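Local coordinates for protein ubiquinol-cytochrome C chaperone (Brucella abortus NCTC 8038, PDB 6RWT) that is a bacterial homolog of the assembly factor Cbp3, a chaperone that binds newly synthesized cytochrome b, and probably acts likewise in building respiratory complex III, at residues D41-L44 with G45-E48; Q30-Y34 with A35-V39; D84-L87 with R88-G91. All blocks are in the same frame, centred on the assembly; numbering follows the deposited sequence.

Contact 1: D41-L44 with G45-E48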
loop_
_atom_site.group_PDB
_atom_site.type_symbol
_atom_site.label_atom_id
_atom_site.label_comp_id
_atom_site.label_asym_id
_atom_site.label_seq_id
_atom_site.Cartn_x
_atom_site.Cartn_y
_atom_site.Cartn_z
ATOM N N ASP A 41 2.513 -17.135 0.407
ATOM C CA ASP A 41 3.759 -16.606 0.982
ATOM C C ASP A 41 4.867 -16.818 -0.055
ATOM O O ASP A 41 5.742 -17.673 0.105
ATOM C CB ASP A 41 4.073 -17.282 2.326
ATOM C CG ASP A 41 5.202 -16.594 3.099
ATOM O OD1 ASP A 41 5.820 -15.632 2.583
ATOM O OD2 ASP A 41 5.468 -17.025 4.246
ATOM N N THR A 42 4.791 -16.005 -1.113
ATOM C CA THR A 42 5.631 -16.112 -2.306
ATOM C C THR A 42 6.065 -14.711 -2.705
ATOM O O THR A 42 5.494 -13.726 -2.216
ATOM C CB THR A 42 4.858 -16.763 -3.472
ATOM O OG1 THR A 42 3.798 -15.887 -3.876
ATOM C CG2 THR A 42 4.282 -18.139 -3.050
ATOM N N PRO A 43 7.077 -14.588 -3.583
ATOM C CA PRO A 43 7.437 -13.229 -4.030
ATOM C C PRO A 43 6.235 -12.397 -4.535
ATOM O O PRO A 43 6.089 -11.222 -4.158
ATOM C CB PRO A 43 8.472 -13.500 -5.122
ATOM C CG PRO A 43 9.161 -14.741 -4.641
ATOM C CD PRO A 43 8.064 -15.587 -4.038
ATOM N N LEU A 44 5.373 -13.007 -5.345
ATOM C CA LEU A 44 4.195 -12.301 -5.855
ATOM C C LEU A 44 3.132 -12.020 -4.769
ATOM O O LEU A 44 2.562 -10.929 -4.732
ATOM C CB LEU A 44 3.578 -13.042 -7.049
ATOM C CG LEU A 44 2.433 -12.308 -7.774
ATOM C CD1 LEU A 44 2.798 -10.879 -8.186
ATOM C CD2 LEU A 44 1.988 -13.115 -8.988
ATOM N N GLY A 45 2.865 -12.986 -3.897
ATOM C CA GLY A 45 1.871 -12.787 -2.834
ATOM C C GLY A 45 2.263 -11.710 -1.830
ATOM O O GLY A 45 1.425 -10.907 -1.393
ATOM N N ARG A 46 3.545 -11.689 -1.462
ATOM C CA ARG A 46 4.083 -10.625 -0.595
ATOM C C ARG A 46 3.992 -9.236 -1.274
ATOM O O ARG A 46 3.665 -8.228 -0.616
ATOM C CB ARG A 46 5.518 -10.951 -0.143
ATOM C CG ARG A 46 5.612 -12.190 0.747
ATOM C CD ARG A 46 6.987 -12.416 1.365
ATOM N NE ARG A 46 8.031 -12.753 0.390
ATOM C CZ ARG A 46 8.369 -13.985 -0.010
ATOM N NH1 ARG A 46 7.744 -15.077 0.440
ATOM N NH2 ARG A 46 9.359 -14.124 -0.886
ATOM N N TYR A 47 4.261 -9.182 -2.584
ATOM C CA TYR A 47 4.023 -7.960 -3.373
ATOM C C TYR A 47 2.537 -7.521 -3.315
ATOM O O TYR A 47 2.247 -6.316 -3.192
ATOM C CB TYR A 47 4.517 -8.100 -4.836
ATOM C CG TYR A 47 3.973 -6.990 -5.719
ATOM C CD1 TYR A 47 4.637 -5.772 -5.835
ATOM C CD2 TYR A 47 2.733 -7.126 -6.366
ATOM C CE1 TYR A 47 4.115 -4.737 -6.605
ATOM C CE2 TYR A 47 2.193 -6.094 -7.125
ATOM C CZ TYR A 47 2.881 -4.899 -7.243
ATOM O OH TYR A 47 2.343 -3.865 -7.980
ATOM N N GLU A 48 1.598 -8.475 -3.404
ATOM C CA GLU A 48 0.172 -8.112 -3.355
ATOM C C GLU A 48 -0.166 -7.441 -2.015
ATOM O O GLU A 48 -0.924 -6.469 -1.977
ATOM C CB GLU A 48 -0.756 -9.318 -3.609
ATOM C CG GLU A 48 -0.694 -9.951 -5.006
ATOM C CD GLU A 48 -1.011 -9.000 -6.160
ATOM O OE1 GLU A 48 -1.690 -7.970 -5.956
ATOM O OE2 GLU A 48 -0.594 -9.298 -7.310
#
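Arg46 reaches back over the start of helix 43-61 and closes on Asp41, its NH1 lying 2.9 Å from Asp41 OD1 in a salt bridge. The carboxylate oxygen sits in the guanidinium plane, yet NH1 comes to it from above the carboxylate plane, the two planes standing 80° apart. A bend in the arginine chain at CG-CD (chi3 -67°) folds the guanidinium over the backbone, with Thr42 C and Pro43 N about 3.5 Å beneath one face and NH2 beside the proline ring at CD. Thr42 is the N-cap: its OG1, placed between the backbone N and the carbonyl carbon, accepts from Gly45 N at 3.0 Å. Thr42 O then takes Arg46 N in the first regular helical bond, almost straight at 172°, and Pro43 O and Leu44 O continue the series to Tyr47 N and Glu48 N. On the flank, Leu44 CD1 lies 4.2 Å from Tyr47 CD2 and alongside Glu48, whose carboxylate is held by Arg111 of helix 100-120. Farther out, Tyr34 packs against both Asp41 and Arg46. A hydroxyl thus satisfies an early helical N-H, while Asp41 would balance the charge of the arginine folded back over the helix start.

Contact 2: Q30-Y34 with A35-V39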
loop_
_atom_site.group_PDB
_atom_site.type_symbol
_atom_site.label_atom_id
_atom_site.label_comp_id
_atom_site.label_asym_id
_atom_site.label_seq_id
_atom_site.Cartn_x
_atom_site.Cartn_y
_atom_site.Cartn_z
ATOM N N GLN A 30 1.799 -8.884 8.404
ATOM C CA GLN A 30 0.980 -9.538 9.460
ATOM C C GLN A 30 0.695 -11.005 9.101
ATOM O O GLN A 30 0.292 -11.304 7.973
ATOM C CB GLN A 30 -0.327 -8.762 9.710
ATOM C CG GLN A 30 -0.118 -7.392 10.364
ATOM C CD GLN A 30 -1.383 -6.567 10.423
ATOM O OE1 GLN A 30 -1.736 -5.858 9.470
ATOM N NE2 GLN A 30 -2.073 -6.647 11.545
ATOM N N LYS A 31 0.924 -11.904 10.062
ATOM C CA LYS A 31 0.947 -13.357 9.798
ATOM C C LYS A 31 -0.386 -13.944 9.333
ATOM O O LYS A 31 -0.399 -14.866 8.508
ATOM C CB LYS A 31 1.451 -14.128 11.031
ATOM C CG LYS A 31 2.897 -13.840 11.409
ATOM C CD LYS A 31 3.896 -14.442 10.433
ATOM C CE LYS A 31 5.332 -14.158 10.857
ATOM N NZ LYS A 31 5.684 -14.804 12.154
ATOM N N ARG A 32 -1.498 -13.397 9.831
ATOM C CA ARG A 32 -2.834 -13.919 9.510
ATOM C C ARG A 32 -3.139 -13.945 8.004
ATOM O O ARG A 32 -3.847 -14.837 7.542
ATOM C CB ARG A 32 -3.933 -13.139 10.253
ATOM C CG ARG A 32 -5.280 -13.850 10.278
ATOM C CD ARG A 32 -6.336 -13.093 11.070
ATOM N NE ARG A 32 -7.567 -13.881 11.221
ATOM C CZ ARG A 32 -8.709 -13.429 11.739
ATOM N NH1 ARG A 32 -8.821 -12.167 12.161
ATOM N NH2 ARG A 32 -9.759 -14.247 11.831
ATOM N N PHE A 33 -2.600 -12.992 7.236
ATOM C CA PHE A 33 -2.828 -12.994 5.783
ATOM C C PHE A 33 -2.374 -14.320 5.158
ATOM O O PHE A 33 -3.059 -14.874 4.308
ATOM C CB PHE A 33 -2.075 -11.864 5.055
ATOM C CG PHE A 33 -2.407 -10.463 5.518
ATOM C CD1 PHE A 33 -3.726 -10.037 5.687
ATOM C CD2 PHE A 33 -1.380 -9.538 5.723
ATOM C CE1 PHE A 33 -4.004 -8.736 6.097
ATOM C CE2 PHE A 33 -1.657 -8.244 6.126
ATOM C CZ PHE A 33 -2.975 -7.842 6.317
ATOM N N TYR A 34 -1.220 -14.816 5.608
ATOM C CA TYR A 34 -0.547 -15.966 5.006
ATOM C C TYR A 34 -0.931 -17.298 5.669
ATOM O O TYR A 34 -0.889 -18.355 5.032
ATOM C CB TYR A 34 0.972 -15.754 5.051
ATOM C CG TYR A 34 1.407 -14.403 4.488
ATOM C CD1 TYR A 34 1.570 -14.206 3.108
ATOM C CD2 TYR A 34 1.599 -13.309 5.330
ATOM C CE1 TYR A 34 1.949 -12.961 2.598
ATOM C CE2 TYR A 34 1.976 -12.066 4.832
ATOM C CZ TYR A 34 2.151 -11.891 3.466
ATOM O OH TYR A 34 2.527 -10.648 2.981
ATOM N N ALA A 35 -1.286 -17.253 6.945
ATOM C CA ALA A 35 -1.788 -18.439 7.623
ATOM C C ALA A 35 -3.285 -18.592 7.285
ATOM O O ALA A 35 -3.612 -19.174 6.245
ATOM C CB ALA A 35 -1.516 -18.366 9.121
ATOM N N GLN A 36 -4.186 -18.037 8.090
ATOM C CA GLN A 36 -5.621 -18.305 7.921
ATOM C C GLN A 36 -6.188 -17.904 6.551
ATOM O O GLN A 36 -6.937 -18.673 5.958
ATOM C CB GLN A 36 -6.451 -17.658 9.040
ATOM C CG GLN A 36 -7.933 -18.027 8.982
ATOM C CD GLN A 36 -8.754 -17.470 10.129
ATOM O OE1 GLN A 36 -8.296 -16.620 10.894
ATOM N NE2 GLN A 36 -9.989 -17.950 10.250
ATOM N N PHE A 37 -5.823 -16.719 6.043
ATOM C CA PHE A 37 -6.467 -16.190 4.826
ATOM C C PHE A 37 -5.960 -16.818 3.518
ATOM O O PHE A 37 -6.566 -16.601 2.467
ATOM C CB PHE A 37 -6.343 -14.656 4.730
ATOM C CG PHE A 37 -7.088 -13.872 5.792
ATOM C CD1 PHE A 37 -7.825 -14.478 6.820
ATOM C CD2 PHE A 37 -7.018 -12.474 5.769
ATOM C CE1 PHE A 37 -8.477 -13.707 7.776
ATOM C CE2 PHE A 37 -7.668 -11.707 6.724
ATOM C CZ PHE A 37 -8.403 -12.325 7.726
ATOM N N GLN A 38 -4.846 -17.558 3.575
ATOM C CA GLN A 38 -4.283 -18.254 2.407
ATOM C C GLN A 38 -3.805 -17.314 1.282
ATOM O O GLN A 38 -3.824 -17.683 0.098
ATOM C CB GLN A 38 -5.255 -19.327 1.865
ATOM C CG GLN A 38 -5.679 -20.366 2.901
ATOM C CD GLN A 38 -4.525 -21.199 3.437
ATOM O OE1 GLN A 38 -4.442 -21.455 4.638
ATOM N NE2 GLN A 38 -3.628 -21.633 2.551
ATOM N N VAL A 39 -3.349 -16.115 1.655
ATOM C CA VAL A 39 -2.537 -15.299 0.732
ATOM C C VAL A 39 -1.213 -16.063 0.526
ATOM O O VAL A 39 -0.595 -16.486 1.502
ATOM C CB VAL A 39 -2.275 -13.864 1.252
ATOM C CG1 VAL A 39 -1.344 -13.112 0.302
ATOM C CG2 VAL A 39 -3.583 -13.096 1.411
HETATM O O HOH W 1 0.028 -18.866 2.534
#
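Arg32 and Gln36 clasp each other where residues 31-34, helical in backbone angles but without the regular bonds, run into a type I beta turn from Ala35 to Gln38, within the connection between helices 2-28 and 43-61. The polar side-chain contact is a side-on grip: Arg32 NE and NH2 both donate to Gln36 OE1, each at 2.9 Å, from the same face of the amide and with the oxygen in the guanidinium plane. Arg32 CG stands anti to the backbone N (chi1 -164°) and the chain runs out extended beside Gln36, leaving NH1 to bind Val177 O and Val180 O of the C-terminal segment. Backbone bonds tie the turns together, with Ala35 N on Lys31 O, Phe37 N on Arg32 O at 170°, and Val39 N on Phe33 O at 2.9 Å. Among the aromatic contacts, Phe37 CE1 lies over one face of the guanidinium, 3.6 Å from Arg32 NE, the planes inclined by 39°. Phe37 CD2 meets the edge of the Phe33 ring, and Tyr151 packs edge-to-face with Phe33. Val39 CG2 rests on Phe33 CB, while Val39 CG1 is 4.0 Å from Tyr34 CE1. One water donates to both Tyr34 O and Val39 O, at 2.7 Å from each.

Contact 3: D84-L87 with R88-G91; sequences DHSL and RELG
The guanidinium of Arg88 has a water at its edge, in its plane, accepting from NH2 at 3.1 Å; the same water donates to Asp84 OD2. The direct link is a salt bridge from Arg88 NE to Asp84 OD1, also 3.1 Å but bent to 135°, the oxygen lying tilted from the guanidinium plane. NE comes in on the syn side of OD1, and the two flat groups stand 46° apart. Water and salt bridge together fasten both carboxylate oxygens to the arginine. Asp84 OD1 is shared with Arg100 of helix 100-120, a second cation that brings the two arginines close around one acid. Next along the surface, the His85 ring and the Glu89 carboxylate are inclined at 59°, with NE2 3.4 Å from OE2. Regular helical bonds persist as far as Arg88 N to Asp84 O and Glu89 N to His85 O. The helix then ends in a Schellman motif: Gly91, with positive phi, is the C-prime residue, its N bonded to Arg88 O, while Ile92 N returns to Leu87 O. Leu87 O also accepts from Leu90 N at 3.0 Å, the donor standing well above the carbonyl plane. Leu87 itself packs on Arg100 and Leu104 of helix 100-120. On the side of Ser86, a second water joins OG to Glu89 OE1, 2.8 Å from each, and OG has a further partner in Asp82 O.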
loop_
_atom_site.group_PDB
_atom_site.type_symbol
_atom_site.label_atom_id
_atom_site.label_comp_id
_atom_site.label_asym_id
_atom_site.label_seq_id
_atom_site.Cartn_x
_atom_site.Cartn_y
_atom_site.Cartn_z
ATOM N N ASP A 84 11.619 -2.595 -7.646
ATOM C CA ASP A 84 12.771 -2.727 -8.556
ATOM C C ASP A 84 13.728 -3.820 -8.049
ATOM O O ASP A 84 14.040 -4.784 -8.763
ATOM C CB ASP A 84 13.459 -1.354 -8.676
ATOM C CG ASP A 84 14.680 -1.346 -9.597
ATOM O OD1 ASP A 84 15.096 -2.401 -10.121
ATOM O OD2 ASP A 84 15.238 -0.246 -9.795
ATOM N N HIS A 85 14.136 -3.693 -6.790
ATOM C CA HIS A 85 15.039 -4.659 -6.160
ATOM C C HIS A 85 14.435 -6.062 -6.091
ATOM O O HIS A 85 15.123 -7.042 -6.395
ATOM C CB HIS A 85 15.436 -4.171 -4.761
ATOM C CG HIS A 85 16.443 -5.045 -4.081
ATOM N ND1 HIS A 85 17.760 -5.118 -4.486
ATOM C CD2 HIS A 85 16.323 -5.891 -3.031
ATOM C CE1 HIS A 85 18.407 -5.975 -3.713
ATOM N NE2 HIS A 85 17.559 -6.455 -2.821
ATOM N N SER A 86 13.156 -6.160 -5.704
ATOM C CA SER A 86 12.457 -7.461 -5.645
ATOM C C SER A 86 12.421 -8.186 -6.996
ATOM O O SER A 86 12.509 -9.418 -7.051
ATOM C CB SER A 86 11.024 -7.293 -5.126
ATOM O OG SER A 86 11.015 -6.844 -3.776
ATOM N N LEU A 87 12.274 -7.435 -8.085
ATOM C CA LEU A 87 12.312 -8.046 -9.419
ATOM C C LEU A 87 13.712 -8.541 -9.771
ATOM O O LEU A 87 13.864 -9.631 -10.322
ATOM C CB LEU A 87 11.797 -7.072 -10.472
ATOM C CG LEU A 87 10.310 -6.740 -10.357
ATOM C CD1 LEU A 87 10.011 -5.659 -11.357
ATOM C CD2 LEU A 87 9.407 -7.930 -10.618
ATOM N N ARG A 88 14.731 -7.759 -9.428
ATOM C CA ARG A 88 16.130 -8.196 -9.608
ATOM C C ARG A 88 16.476 -9.452 -8.788
ATOM O O ARG A 88 17.287 -10.269 -9.228
ATOM C CB ARG A 88 17.101 -7.059 -9.289
ATOM C CG ARG A 88 16.987 -5.900 -10.273
ATOM C CD ARG A 88 17.920 -4.749 -9.961
ATOM N NE ARG A 88 17.771 -3.671 -10.945
ATOM C CZ ARG A 88 18.258 -3.683 -12.193
ATOM N NH1 ARG A 88 18.950 -4.723 -12.671
ATOM N NH2 ARG A 88 18.052 -2.635 -12.987
ATOM N N GLU A 89 15.857 -9.613 -7.615
ATOM C CA GLU A 89 16.005 -10.850 -6.817
ATOM C C GLU A 89 15.532 -12.119 -7.560
ATOM O O GLU A 89 16.017 -13.220 -7.274
ATOM C CB GLU A 89 15.265 -10.726 -5.467
ATOM C CG GLU A 89 15.865 -9.719 -4.484
ATOM C CD GLU A 89 15.095 -9.610 -3.168
ATOM O OE1 GLU A 89 13.882 -9.907 -3.127
ATOM O OE2 GLU A 89 15.706 -9.222 -2.150
ATOM N N LEU A 90 14.594 -11.957 -8.505
ATOM C CA LEU A 90 14.080 -13.061 -9.338
ATOM C C LEU A 90 14.719 -13.153 -10.736
ATOM O O LEU A 90 14.236 -13.905 -11.593
ATOM C CB LEU A 90 12.563 -12.914 -9.497
ATOM C CG LEU A 90 11.734 -12.848 -8.209
ATOM C CD1 LEU A 90 10.269 -12.605 -8.545
ATOM C CD2 LEU A 90 11.888 -14.106 -7.367
ATOM N N GLY A 91 15.792 -12.404 -10.967
ATOM C CA GLY A 91 16.436 -12.349 -12.286
ATOM C C GLY A 91 15.689 -11.542 -13.345
ATOM O O GLY A 91 15.962 -11.699 -14.540
HETATM O O HOH W 2 16.586 -0.078 -12.095
HETATM O O HOH W 3 12.074 -8.395 -1.698
#

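Overall arrangement
The three contacts follow one another in the chain: contact 2 shapes the connection after helix 2-28, contact 1 starts helix 43-61, and contact 3 ends helix 66-89. Contacts 1 and 2 have centres 11 Å apart and pack directly, Gly45 O lying 3.9 Å from Val39 CG1. Contact 1 also meets contact 3, 13 Å away between centres, where Pro43 CG touches Leu90 CD2, so the beginning of one helix rests beside the end of the next. Contacts 2 and 3 do not touch, their nearest atoms being about 11 Å apart. A bound magnesium ion lies about 4 Å from the side chain of Ser86 in contact 3, too far for direct coordination.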